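Local coordinates for protein tyrosyl-tRNA synthetase (Archaeoglobus fulgidus, PDB 2CYB) that binds L-tyrosine and, as a class I aminoacyl-tRNA synthetase, probably activates it with ATP and then transfers it to the acceptor end of tRNA(Tyr), at residues I73-N78 / E84-V89; S145-K148 / S154-I157; Y257-R262 / I302-Y307; V278-F283 / A287-S292. One frame throughout, in Å; residues are numbered along the deposited sequence.

Contact 1. Residues I73-N78 / E84-V89; sequences IHAYLN and EEIAEV. With TYR (tyrosine), chain C.
The short helix that brings A75 and Y76 against I86 is held by backbone bonds such as L77 N to I73 O at 2.9 Å, and what it offers to helix 83-99 is hydrocarbon and backbone edge. I86 does all the reaching. Its CG1 stands opposite the carbonyl carbon about CA-CB, and the branch then runs on extended (chi2 169°), so that CD1 is driven into the angle between A75 and Y76. This methyl lies 3.4 Å from the backbone N of Y76 and 3.8 Å from Y76 CB. Beside it, the CB of A75 meets both branches of I86, with CD1 at 3.9 Å and CG2 at 4.0 Å. A small residue suits position 75, because the backbones come within 7.2 Å here, measured between the CA atoms of A75 and I86. Y76 thus meets CD1 of I86 with its backbone N and CA and, of the side chain, with CB; the methyl lies near the plane of the ring, at its edge, while the ring itself stacks with F83. L126 of the second subunit covers I73 and L77.

H74 leads the other way, toward the substrate. The bound tyrosine sets its CE1 over the centre of the imidazole, 3.5 Å above the plane, and Y158 meets the same histidine edge-to-face. One helix thus has an apolar back, packed on helix 83-99, and an aromatic front in the amino-acid pocket, an arrangement belonging to the Rossmann-type catalytic domain of class I tyrosyl-tRNA synthetases.

Contact 2. Residues S145-K148 / S154-I157; sequences SRRK and SQMI
Helix 154-168 carries the tyrosine-binding residues Y158, Q162 and D165, and at its start Q155 reaches out to S145 and R147 in the loop that precedes it. The Q155 chain, extended beyond CG, lays its amide against the loop: S145 OG stands 3.3 Å from Q155 CD and equally near NE2, yet the angle to that nitrogen is too poor for a bond. The hydroxyl is spent on its own loop instead. With OG placed anti to the backbone N of S145 (chi1 179°), it donates to R147 O at 2.8 Å, approaching from above the carbonyl plane, 52° out of it. A serine suits this place, since a short side chain with a donor can pin the turn while its oxygen lies along the glutamine.

R147 crosses Q155 at about a right angle, and here the touch is between aliphatic carbon and amide: R147 CB is 3.8 Å from Q155 OE1, and R147 CG is as far from NE2. The polar ends find partners outside. E79 OE2 receives salt bridges from R146 NH1 and R147 NE and a weak hydrogen bond from Q155 NE2, while Q155 OE1 accepts from M152 N. The E79 carboxylate thus gathers both arginines and the glutamine amide at one point.

Behind this polar patch, S154 bonds L77 at the end of helix 72-77, M156 lies on L134 and R138 of helix 134-140, and S154 and I157 pack on A129 of the second subunit.

Contact 3. Residues Y257-R262 / I302-Y307; sequences YHILPR and IAVAKY
On the way to I259, which fills the space before V304 and Y307, helix 250-263 opens into a wider pi-type turn at 257-259. H258 in that turn points to another neighbour, its NE2 bonded to the backbone O of L47 in the 'HIGH' region.

I259 comes next and supplies this side of the contact single-handed. Its two branches divide the work. CG2, anti to the backbone N, lies 3.7 Å from both CB and CD2 of Y307, approaching the ring obliquely; the other branch, extended at chi2 167°, carries CD1 to 3.8 Å from V304 CA and the same from V304 CG1. A serine in place of I259 has neither CD1 nor CG2, and would probably open a gap against V304 and leave the Y307 ring less firmly supported.

Beyond it, P261 has no amide hydrogen to return to the preceding turn, and the helix kinks there.

Y307 shows why a tyrosine fits: CB and the near ring carbons face the isoleucine, while its OH travels on to bond V267 N, and F263 meets the ring edge-to-face. Between the segments themselves the contact is wholly apolar, so its hold on helix 297-319 rests on shape and burial, without directional bonds.

Contact 4. Residues V278-F283 / A287-S292; sequences VEYASF and AEDFKS
Y280 OH donates to D289 OD2 at 2.8 Å, tying the strand to the helix that follows it. The carboxylate receives the proton on the anti lone pair of OD2, the one turned away from its other oxygen, and its plane stands nearly upright to the ring, at 88°. OD2 lies near the ring plane, so it also comes within 3.2 Å of Y280 CE2 at the edge. Such a donor is likely to favour the charged form of the aspartate. A phenylalanine instead of Y280 would keep the ring but would probably leave the D289 carboxylate without its hydroxyl mate and the helix less firmly tied to the strand.

The second bond is backbone: A287 N to F283 O, 2.7 Å and almost straight at 175°. It is the i to i+4 bond of the first turn of helix 283-292, whose N-cap is S282, with OG accepting from E285 N. Strand 278-280 pairs antiparallel with 266-268 and leads through this cap directly into the helix.

Farther out, the F283 ring, swung anti to its backbone N (chi1 176°), comes back over the turn. A287 CB sits above one face, 4.2 Å from the ring centroid, in a CH-pi contact whose nearest ring atom is CE1. Alanine is compact enough for this position, and F283 itself packs on L252, K256 and L260 of helix 250-263.

How the contacts relate
The contacts form two pairs on opposite sides of the chain's centre. Contacts 1 and 2 belong to the substrate end and to the dimer: both meet the second subunit, and they touch where the end of helix 72-77 meets the start of helix 154-168. Contacts 3 and 4 lie away from the annotated sites and touch through L260 CD1, 3.3 Å from F283 CA; helix 283-292 of contact 4 is followed in the chain by helix 297-319 of contact 3. Chemistry follows burial within each pair. Contacts 1 and 3, buried, rest on one isoleucine apiece; contacts 2 and 4, partly exposed, bring in hydroxyls, an amide and a carboxylate.

Contact 1. Residues I73-N78 / E84-V89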
loop_
_atom_site.group_PDB
_atom_site.type_symbol
_atom_site.label_atom_id
_atom_site.label_comp_id
_atom_site.label_asym_id
_atom_site.label_seq_id
_atom_site.Cartn_x
_atom_site.Cartn_y
_atom_site.Cartn_z
ATOM N N ILE A 73 -12.134 3.869 -6.124
ATOM C CA ILE A 73 -10.899 3.947 -5.348
ATOM C C ILE A 73 -9.720 3.558 -6.248
ATOM O O ILE A 73 -8.667 4.184 -6.194
ATOM C CB ILE A 73 -10.937 3.008 -4.137
ATOM C CG1 ILE A 73 -12.126 3.371 -3.236
ATOM C CG2 ILE A 73 -9.628 3.104 -3.364
ATOM C CD1 ILE A 73 -12.122 4.793 -2.758
ATOM N N HIS A 74 -9.901 2.533 -7.078
ATOM C CA HIS A 74 -8.830 2.127 -7.988
ATOM C C HIS A 74 -8.449 3.272 -8.925
ATOM O O HIS A 74 -7.261 3.519 -9.174
ATOM C CB HIS A 74 -9.238 0.902 -8.810
ATOM C CG HIS A 74 -9.099 -0.386 -8.065
ATOM N ND1 HIS A 74 -10.042 -0.830 -7.163
ATOM C CD2 HIS A 74 -8.099 -1.300 -8.050
ATOM C CE1 HIS A 74 -9.630 -1.965 -6.626
ATOM N NE2 HIS A 74 -8.455 -2.272 -7.145
ATOM N N ALA A 75 -9.460 3.968 -9.438
ATOM C CA ALA A 75 -9.243 5.101 -10.329
ATOM C C ALA A 75 -8.421 6.159 -9.591
ATOM O O ALA A 75 -7.524 6.785 -10.160
ATOM C CB ALA A 75 -10.588 5.684 -10.770
ATOM N N TYR A 76 -8.722 6.346 -8.313
ATOM C CA TYR A 76 -7.993 7.323 -7.523
ATOM C C TYR A 76 -6.534 6.901 -7.372
ATOM O O TYR A 76 -5.621 7.703 -7.552
ATOM C CB TYR A 76 -8.606 7.457 -6.135
ATOM C CG TYR A 76 -7.878 8.457 -5.274
ATOM C CD1 TYR A 76 -8.117 9.823 -5.410
ATOM C CD2 TYR A 76 -6.937 8.041 -4.340
ATOM C CE1 TYR A 76 -7.435 10.751 -4.628
ATOM C CE2 TYR A 76 -6.247 8.954 -3.553
ATOM C CZ TYR A 76 -6.505 10.309 -3.703
ATOM O OH TYR A 76 -5.848 11.221 -2.917
ATOM N N LEU A 77 -6.328 5.638 -7.022
ATOM C CA LEU A 77 -4.981 5.104 -6.827
ATOM C C LEU A 77 -4.153 5.154 -8.099
ATOM O O LEU A 77 -2.920 5.229 -8.050
ATOM C CB LEU A 77 -5.056 3.652 -6.379
ATOM C CG LEU A 77 -5.724 3.324 -5.052
ATOM C CD1 LEU A 77 -5.741 1.802 -4.897
ATOM C CD2 LEU A 77 -4.961 3.995 -3.906
ATOM N N ASN A 78 -4.835 5.081 -9.234
ATOM C CA ASN A 78 -4.161 5.078 -10.534
ATOM C C ASN A 78 -4.118 6.477 -11.149
ATOM O O ASN A 78 -4.072 6.633 -12.372
ATOM C CB ASN A 78 -4.863 4.089 -11.479
ATOM C CG ASN A 78 -3.916 3.487 -12.523
ATOM O OD1 ASN A 78 -4.340 2.727 -13.399
ATOM N ND2 ASN A 78 -2.636 3.824 -12.430
ATOM N N GLU A 84 -13.860 13.618 -5.955
ATOM C CA GLU A 84 -15.053 14.287 -6.475
ATOM C C GLU A 84 -15.223 14.061 -7.973
ATOM O O GLU A 84 -16.308 13.701 -8.440
ATOM C CB GLU A 84 -14.998 15.792 -6.207
ATOM C CG GLU A 84 -15.385 16.192 -4.797
ATOM C CD GLU A 84 -15.750 17.666 -4.692
ATOM O OE1 GLU A 84 -16.035 18.130 -3.566
ATOM O OE2 GLU A 84 -15.758 18.357 -5.737
ATOM N N GLU A 85 -14.152 14.284 -8.724
ATOM C CA GLU A 85 -14.195 14.102 -10.166
ATOM C C GLU A 85 -14.538 12.657 -10.509
ATOM O O GLU A 85 -15.348 12.392 -11.400
ATOM C CB GLU A 85 -12.850 14.477 -10.777
ATOM C CG GLU A 85 -12.408 15.889 -10.432
ATOM C CD GLU A 85 -11.029 16.211 -10.964
ATOM O OE1 GLU A 85 -10.110 15.379 -10.782
ATOM O OE2 GLU A 85 -10.862 17.301 -11.553
ATOM N N ILE A 86 -13.928 11.722 -9.788
ATOM C CA ILE A 86 -14.167 10.305 -10.032
ATOM C C ILE A 86 -15.601 9.893 -9.701
ATOM O O ILE A 86 -16.184 9.046 -10.380
ATOM C CB ILE A 86 -13.168 9.447 -9.225
ATOM C CG1 ILE A 86 -11.754 9.687 -9.770
ATOM C CG2 ILE A 86 -13.547 7.962 -9.305
ATOM C CD1 ILE A 86 -10.643 9.106 -8.910
ATOM N N ALA A 87 -16.173 10.497 -8.663
ATOM C CA ALA A 87 -17.541 10.179 -8.269
ATOM C C ALA A 87 -18.511 10.534 -9.397
ATOM O O ALA A 87 -19.453 9.788 -9.675
ATOM C CB ALA A 87 -17.912 10.938 -7.000
ATOM N N GLU A 88 -18.269 11.676 -10.036
ATOM C CA GLU A 88 -19.103 12.154 -11.135
ATOM C C GLU A 88 -18.977 11.276 -12.373
ATOM O O GLU A 88 -19.972 10.969 -13.022
ATOM C CB GLU A 88 -18.739 13.598 -11.495
ATOM C CG GLU A 88 -19.384 14.652 -10.604
ATOM C CD GLU A 88 -20.882 14.786 -10.841
ATOM O OE1 GLU A 88 -21.619 13.794 -10.644
ATOM O OE2 GLU A 88 -21.324 15.888 -11.227
ATOM N N VAL A 89 -17.754 10.880 -12.708
ATOM C CA VAL A 89 -17.549 10.025 -13.868
ATOM C C VAL A 89 -18.186 8.663 -13.616
ATOM O O VAL A 89 -18.715 8.029 -14.531
ATOM C CB VAL A 89 -16.045 9.826 -14.164
ATOM C CG1 VAL A 89 -15.870 8.898 -15.353
ATOM C CG2 VAL A 89 -15.387 11.166 -14.442
HETATM N N TYR C . -7.669 -3.126 -13.415
HETATM C CA TYR C . -8.862 -2.889 -14.265
HETATM C C TYR C . -8.494 -2.097 -15.518
HETATM O O TYR C . -9.403 -1.826 -16.320
HETATM C CB TYR C . -9.927 -2.149 -13.449
HETATM C CG TYR C . -10.396 -2.971 -12.273
HETATM C CD1 TYR C . -10.318 -2.482 -10.968
HETATM C CD2 TYR C . -10.919 -4.255 -12.473
HETATM C CE1 TYR C . -10.758 -3.258 -9.882
HETATM C CE2 TYR C . -11.354 -5.029 -11.412
HETATM C CZ TYR C . -11.275 -4.528 -10.119
HETATM O OH TYR C . -11.731 -5.301 -9.080
HETATM O OXT TYR C . -7.300 -1.774 -15.688
#

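Contact 2. Residues S145-K148 / S154-I157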
loop_
_atom_site.group_PDB
_atom_site.type_symbol
_atom_site.label_atom_id
_atom_site.label_comp_id
_atom_site.label_asym_id
_atom_site.label_seq_id
_atom_site.Cartn_x
_atom_site.Cartn_y
_atom_site.Cartn_z
ATOM N N SER A 145 -0.837 0.068 -14.669
ATOM C CA SER A 145 -0.463 1.316 -14.027
ATOM C C SER A 145 -0.299 2.486 -14.992
ATOM O O SER A 145 0.233 2.337 -16.093
ATOM C CB SER A 145 0.842 1.122 -13.248
ATOM O OG SER A 145 1.257 2.327 -12.633
ATOM N N ARG A 146 -0.780 3.652 -14.576
ATOM C CA ARG A 146 -0.635 4.856 -15.379
ATOM C C ARG A 146 0.870 5.152 -15.446
ATOM O O ARG A 146 1.348 5.786 -16.383
ATOM C CB ARG A 146 -1.373 6.020 -14.715
ATOM C CG ARG A 146 -1.092 7.382 -15.329
ATOM C CD ARG A 146 -1.914 8.463 -14.642
ATOM N NE ARG A 146 -1.506 9.818 -15.019
ATOM C CZ ARG A 146 -0.325 10.357 -14.725
ATOM N NH1 ARG A 146 0.578 9.660 -14.048
ATOM N NH2 ARG A 146 -0.048 11.597 -15.105
ATOM N N ARG A 147 1.609 4.678 -14.443
ATOM C CA ARG A 147 3.054 4.879 -14.389
ATOM C C ARG A 147 3.821 3.564 -14.459
ATOM O O ARG A 147 3.900 2.833 -13.473
ATOM C CB ARG A 147 3.448 5.612 -13.106
ATOM C CG ARG A 147 2.877 7.009 -12.987
ATOM C CD ARG A 147 3.646 7.827 -11.964
ATOM N NE ARG A 147 3.117 9.182 -11.864
ATOM C CZ ARG A 147 3.789 10.215 -11.367
ATOM N NH1 ARG A 147 5.029 10.050 -10.923
ATOM N NH2 ARG A 147 3.218 11.412 -11.315
ATOM N N LYS A 148 4.400 3.271 -15.618
ATOM C CA LYS A 148 5.160 2.038 -15.783
ATOM C C LYS A 148 6.470 2.138 -15.006
ATOM O O LYS A 148 6.894 1.187 -14.347
ATOM C CB LYS A 148 5.453 1.791 -17.265
ATOM C CG LYS A 148 5.966 0.393 -17.572
ATOM C CD LYS A 148 6.324 0.248 -19.046
ATOM C CE LYS A 148 6.678 -1.190 -19.394
ATOM N NZ LYS A 148 7.784 -1.717 -18.549
ATOM N N SER A 154 0.553 3.883 -4.249
ATOM C CA SER A 154 -0.853 3.580 -4.497
ATOM C C SER A 154 -1.024 2.557 -5.621
ATOM O O SER A 154 -1.954 1.771 -5.605
ATOM C CB SER A 154 -1.631 4.853 -4.839
ATOM O OG SER A 154 -1.105 5.481 -6.001
ATOM N N GLN A 155 -0.112 2.547 -6.586
ATOM C CA GLN A 155 -0.242 1.611 -7.692
ATOM C C GLN A 155 0.215 0.199 -7.317
ATOM O O GLN A 155 -0.060 -0.763 -8.033
ATOM C CB GLN A 155 0.489 2.185 -8.919
ATOM C CG GLN A 155 -0.254 3.416 -9.471
ATOM C CD GLN A 155 0.630 4.420 -10.201
ATOM O OE1 GLN A 155 1.779 4.647 -9.828
ATOM N NE2 GLN A 155 0.076 5.051 -11.231
ATOM N N MET A 156 0.865 0.066 -6.164
ATOM C CA MET A 156 1.316 -1.243 -5.698
ATOM C C MET A 156 0.253 -1.868 -4.793
ATOM O O MET A 156 0.245 -3.078 -4.572
ATOM C CB MET A 156 2.647 -1.116 -4.949
ATOM C CG MET A 156 3.759 -0.492 -5.782
ATOM S SD MET A 156 4.205 -1.501 -7.232
ATOM C CE MET A 156 3.261 -0.673 -8.542
ATOM N N ILE A 157 -0.633 -1.029 -4.257
ATOM C CA ILE A 157 -1.730 -1.496 -3.407
ATOM C C ILE A 157 -2.875 -1.946 -4.330
ATOM O O ILE A 157 -3.581 -2.910 -4.043
ATOM C CB ILE A 157 -2.256 -0.355 -2.504
ATOM C CG1 ILE A 157 -1.184 0.044 -1.489
ATOM C CG2 ILE A 157 -3.540 -0.786 -1.800
ATOM C CD1 ILE A 157 -1.522 1.320 -0.736
#

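Contact 3. Residues Y257-R262 / I302-Y307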
loop_
_atom_site.group_PDB
_atom_site.type_symbol
_atom_site.label_atom_id
_atom_site.label_comp_id
_atom_site.label_asym_id
_atom_site.label_seq_id
_atom_site.Cartn_x
_atom_site.Cartn_y
_atom_site.Cartn_z
ATOM N N TYR A 257 -16.052 -8.434 -32.777
ATOM C CA TYR A 257 -16.394 -8.243 -31.369
ATOM C C TYR A 257 -17.649 -7.454 -31.023
ATOM O O TYR A 257 -18.258 -7.692 -29.977
ATOM C CB TYR A 257 -15.193 -7.623 -30.651
ATOM C CG TYR A 257 -13.959 -8.491 -30.725
ATOM C CD1 TYR A 257 -13.913 -9.724 -30.069
ATOM C CD2 TYR A 257 -12.864 -8.118 -31.499
ATOM C CE1 TYR A 257 -12.814 -10.565 -30.190
ATOM C CE2 TYR A 257 -11.760 -8.947 -31.628
ATOM C CZ TYR A 257 -11.742 -10.174 -30.973
ATOM O OH TYR A 257 -10.672 -11.014 -31.128
ATOM N N HIS A 258 -18.057 -6.531 -31.883
ATOM C CA HIS A 258 -19.235 -5.730 -31.565
ATOM C C HIS A 258 -20.467 -5.941 -32.436
ATOM O O HIS A 258 -21.572 -6.126 -31.928
ATOM C CB HIS A 258 -18.871 -4.236 -31.584
ATOM C CG HIS A 258 -17.690 -3.892 -30.727
ATOM N ND1 HIS A 258 -16.394 -3.920 -31.197
ATOM C CD2 HIS A 258 -17.607 -3.564 -29.416
ATOM C CE1 HIS A 258 -15.563 -3.625 -30.213
ATOM N NE2 HIS A 258 -16.273 -3.406 -29.121
ATOM N N ILE A 259 -20.283 -5.913 -33.749
ATOM C CA ILE A 259 -21.417 -6.037 -34.651
ATOM C C ILE A 259 -22.061 -7.415 -34.741
ATOM O O ILE A 259 -23.256 -7.554 -34.478
ATOM C CB ILE A 259 -21.031 -5.545 -36.057
ATOM C CG1 ILE A 259 -20.448 -4.126 -35.949
ATOM C CG2 ILE A 259 -22.264 -5.527 -36.960
ATOM C CD1 ILE A 259 -19.745 -3.638 -37.209
ATOM N N LEU A 260 -21.292 -8.433 -35.111
ATOM C CA LEU A 260 -21.863 -9.772 -35.225
ATOM C C LEU A 260 -22.488 -10.281 -33.921
ATOM O O LEU A 260 -23.583 -10.845 -33.937
ATOM C CB LEU A 260 -20.812 -10.750 -35.753
ATOM C CG LEU A 260 -20.571 -10.571 -37.257
ATOM C CD1 LEU A 260 -19.307 -11.292 -37.676
ATOM C CD2 LEU A 260 -21.786 -11.088 -38.031
ATOM N N PRO A 261 -21.808 -10.092 -32.776
ATOM C CA PRO A 261 -22.395 -10.569 -31.516
ATOM C C PRO A 261 -23.706 -9.868 -31.180
ATOM O O PRO A 261 -24.600 -10.459 -30.580
ATOM C CB PRO A 261 -21.302 -10.266 -30.493
ATOM C CG PRO A 261 -20.048 -10.502 -31.288
ATOM C CD PRO A 261 -20.375 -9.785 -32.599
ATOM N N ARG A 262 -23.823 -8.607 -31.578
ATOM C CA ARG A 262 -25.021 -7.838 -31.288
ATOM C C ARG A 262 -26.113 -7.925 -32.342
ATOM O O ARG A 262 -27.296 -7.948 -32.006
ATOM C CB ARG A 262 -24.647 -6.374 -31.048
ATOM C CG ARG A 262 -23.931 -6.169 -29.733
ATOM C CD ARG A 262 -23.330 -4.789 -29.595
ATOM N NE ARG A 262 -22.929 -4.549 -28.214
ATOM C CZ ARG A 262 -23.785 -4.485 -27.197
ATOM N NH1 ARG A 262 -25.086 -4.638 -27.411
ATOM N NH2 ARG A 262 -23.341 -4.279 -25.964
ATOM N N ILE A 302 -17.651 0.945 -44.854
ATOM C CA ILE A 302 -18.947 1.599 -44.906
ATOM C C ILE A 302 -19.968 0.859 -44.053
ATOM O O ILE A 302 -20.740 1.481 -43.315
ATOM C CB ILE A 302 -19.489 1.691 -46.352
ATOM C CG1 ILE A 302 -18.558 2.562 -47.204
ATOM C CG2 ILE A 302 -20.896 2.282 -46.340
ATOM C CD1 ILE A 302 -18.352 3.960 -46.649
ATOM N N ALA A 303 -19.974 -0.467 -44.157
ATOM C CA ALA A 303 -20.917 -1.279 -43.398
ATOM C C ALA A 303 -20.629 -1.223 -41.898
ATOM O O ALA A 303 -21.549 -1.095 -41.085
ATOM C CB ALA A 303 -20.878 -2.740 -43.895
ATOM N N VAL A 304 -19.356 -1.321 -41.533
ATOM C CA VAL A 304 -18.983 -1.278 -40.118
ATOM C C VAL A 304 -19.385 0.069 -39.507
ATOM O O VAL A 304 -19.897 0.125 -38.392
ATOM C CB VAL A 304 -17.473 -1.499 -39.935
ATOM C CG1 VAL A 304 -17.063 -1.216 -38.481
ATOM C CG2 VAL A 304 -17.117 -2.929 -40.315
ATOM N N ALA A 305 -19.161 1.153 -40.244
ATOM C CA ALA A 305 -19.525 2.477 -39.748
ATOM C C ALA A 305 -21.033 2.582 -39.556
ATOM O O ALA A 305 -21.506 3.153 -38.571
ATOM C CB ALA A 305 -19.036 3.565 -40.718
ATOM N N LYS A 306 -21.797 2.031 -40.499
ATOM C CA LYS A 306 -23.251 2.089 -40.405
ATOM C C LYS A 306 -23.792 1.306 -39.210
ATOM O O LYS A 306 -24.654 1.795 -38.476
ATOM C CB LYS A 306 -23.892 1.559 -41.691
ATOM C CG LYS A 306 -25.408 1.493 -41.628
ATOM C CD LYS A 306 -26.004 0.931 -42.911
ATOM C CE LYS A 306 -27.516 0.813 -42.793
ATOM N NZ LYS A 306 -28.133 0.214 -44.011
ATOM N N TYR A 307 -23.302 0.086 -39.014
ATOM C CA TYR A 307 -23.773 -0.712 -37.893
ATOM C C TYR A 307 -23.321 -0.129 -36.558
ATOM O O TYR A 307 -24.088 -0.101 -35.592
ATOM C CB TYR A 307 -23.293 -2.156 -38.022
ATOM C CG TYR A 307 -24.161 -2.987 -38.937
ATOM C CD1 TYR A 307 -24.006 -2.931 -40.320
ATOM C CD2 TYR A 307 -25.160 -3.808 -38.417
ATOM C CE1 TYR A 307 -24.827 -3.678 -41.168
ATOM C CE2 TYR A 307 -25.985 -4.555 -39.252
ATOM C CZ TYR A 307 -25.812 -4.487 -40.624
ATOM O OH TYR A 307 -26.616 -5.238 -41.452
#

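Contact 4. Residues V278-F283 / A287-S292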
loop_
_atom_site.group_PDB
_atom_site.type_symbol
_atom_site.label_atom_id
_atom_site.label_comp_id
_atom_site.label_asym_id
_atom_site.label_seq_id
_atom_site.Cartn_x
_atom_site.Cartn_y
_atom_site.Cartn_z
ATOM N N VAL A 278 -24.121 -8.091 -50.035
ATOM C CA VAL A 278 -23.816 -9.423 -49.544
ATOM C C VAL A 278 -24.063 -9.423 -48.045
ATOM O O VAL A 278 -23.870 -8.404 -47.377
ATOM C CB VAL A 278 -22.347 -9.802 -49.833
ATOM C CG1 VAL A 278 -21.405 -8.775 -49.210
ATOM C CG2 VAL A 278 -22.058 -11.196 -49.304
ATOM N N GLU A 279 -24.505 -10.561 -47.523
ATOM C CA GLU A 279 -24.778 -10.681 -46.099
ATOM C C GLU A 279 -23.900 -11.763 -45.482
ATOM O O GLU A 279 -23.700 -12.832 -46.068
ATOM C CB GLU A 279 -26.254 -11.019 -45.872
ATOM C CG GLU A 279 -26.666 -11.090 -44.410
ATOM C CD GLU A 279 -28.131 -11.459 -44.237
ATOM O OE1 GLU A 279 -28.517 -12.571 -44.657
ATOM O OE2 GLU A 279 -28.896 -10.641 -43.682
ATOM N N TYR A 280 -23.362 -11.478 -44.301
ATOM C CA TYR A 280 -22.524 -12.444 -43.612
ATOM C C TYR A 280 -23.181 -12.827 -42.300
ATOM O O TYR A 280 -23.493 -11.965 -41.475
ATOM C CB TYR A 280 -21.133 -11.870 -43.365
ATOM C CG TYR A 280 -20.395 -11.562 -44.645
ATOM C CD1 TYR A 280 -20.381 -10.270 -45.174
ATOM C CD2 TYR A 280 -19.722 -12.569 -45.339
ATOM C CE1 TYR A 280 -19.715 -9.985 -46.364
ATOM C CE2 TYR A 280 -19.051 -12.296 -46.530
ATOM C CZ TYR A 280 -19.053 -11.001 -47.035
ATOM O OH TYR A 280 -18.397 -10.724 -48.211
ATOM N N ALA A 281 -23.396 -14.126 -42.122
ATOM C CA ALA A 281 -24.036 -14.642 -40.921
ATOM C C ALA A 281 -23.033 -15.036 -39.846
ATOM O O ALA A 281 -23.418 -15.368 -38.727
ATOM C CB ALA A 281 -24.918 -15.837 -41.281
ATOM N N SER A 282 -21.750 -15.017 -40.183
ATOM C CA SER A 282 -20.719 -15.367 -39.214
ATOM C C SER A 282 -19.447 -14.613 -39.557
ATOM O O SER A 282 -19.257 -14.189 -40.696
ATOM C CB SER A 282 -20.440 -16.871 -39.234
ATOM O OG SER A 282 -19.705 -17.226 -40.391
ATOM N N PHE A 283 -18.572 -14.450 -38.575
ATOM C CA PHE A 283 -17.332 -13.737 -38.811
ATOM C C PHE A 283 -16.405 -14.547 -39.693
ATOM O O PHE A 283 -15.685 -13.993 -40.518
ATOM C CB PHE A 283 -16.621 -13.409 -37.492
ATOM C CG PHE A 283 -15.287 -12.758 -37.689
ATOM C CD1 PHE A 283 -14.117 -13.501 -37.612
ATOM C CD2 PHE A 283 -15.204 -11.412 -38.031
ATOM C CE1 PHE A 283 -12.880 -12.917 -37.878
ATOM C CE2 PHE A 283 -13.970 -10.821 -38.299
ATOM C CZ PHE A 283 -12.809 -11.577 -38.222
ATOM N N ALA A 287 -14.530 -13.030 -42.720
ATOM C CA ALA A 287 -13.075 -13.096 -42.770
ATOM C C ALA A 287 -12.599 -13.858 -43.997
ATOM O O ALA A 287 -11.634 -13.462 -44.653
ATOM C CB ALA A 287 -12.533 -13.757 -41.503
ATOM N N GLU A 288 -13.279 -14.957 -44.303
ATOM C CA GLU A 288 -12.923 -15.776 -45.454
ATOM C C GLU A 288 -12.978 -14.950 -46.738
ATOM O O GLU A 288 -12.067 -15.013 -47.563
ATOM C CB GLU A 288 -13.874 -16.971 -45.561
ATOM C CG GLU A 288 -13.175 -18.322 -45.681
ATOM C CD GLU A 288 -12.459 -18.737 -44.402
ATOM O OE1 GLU A 288 -11.547 -18.007 -43.958
ATOM O OE2 GLU A 288 -12.810 -19.800 -43.841
ATOM N N ASP A 289 -14.048 -14.180 -46.904
ATOM C CA ASP A 289 -14.201 -13.341 -48.090
ATOM C C ASP A 289 -13.206 -12.191 -48.103
ATOM O O ASP A 289 -12.785 -11.735 -49.168
ATOM C CB ASP A 289 -15.629 -12.793 -48.178
ATOM C CG ASP A 289 -16.518 -13.638 -49.075
ATOM O OD1 ASP A 289 -16.048 -14.688 -49.558
ATOM O OD2 ASP A 289 -17.683 -13.254 -49.299
ATOM N N PHE A 290 -12.832 -11.723 -46.915
ATOM C CA PHE A 290 -11.875 -10.634 -46.800
ATOM C C PHE A 290 -10.492 -11.162 -47.165
ATOM O O PHE A 290 -9.724 -10.517 -47.875
ATOM C CB PHE A 290 -11.849 -10.097 -45.368
ATOM C CG PHE A 290 -11.136 -8.782 -45.232
ATOM C CD1 PHE A 290 -11.774 -7.594 -45.575
ATOM C CD2 PHE A 290 -9.818 -8.733 -44.802
ATOM C CE1 PHE A 290 -11.109 -6.378 -45.495
ATOM C CE2 PHE A 290 -9.139 -7.517 -44.719
ATOM C CZ PHE A 290 -9.790 -6.337 -45.066
ATOM N N LYS A 291 -10.190 -12.354 -46.672
ATOM C CA LYS A 291 -8.911 -12.986 -46.916
ATOM C C LYS A 291 -8.733 -13.312 -48.401
ATOM O O LYS A 291 -7.632 -13.197 -48.938
ATOM C CB LYS A 291 -8.821 -14.259 -46.073
ATOM C CG LYS A 291 -7.415 -14.707 -45.732
ATOM C CD LYS A 291 -7.451 -15.861 -44.734
ATOM C CE LYS A 291 -6.047 -16.278 -44.307
ATOM N NZ LYS A 291 -6.065 -17.387 -43.305
ATOM N N SER A 292 -9.819 -13.705 -49.059
ATOM C CA SER A 292 -9.778 -14.068 -50.475
ATOM C C SER A 292 -9.840 -12.876 -51.427
ATOM O O SER A 292 -9.569 -13.010 -52.621
ATOM C CB SER A 292 -10.931 -15.016 -50.810
ATOM O OG SER A 292 -12.173 -14.330 -50.812
#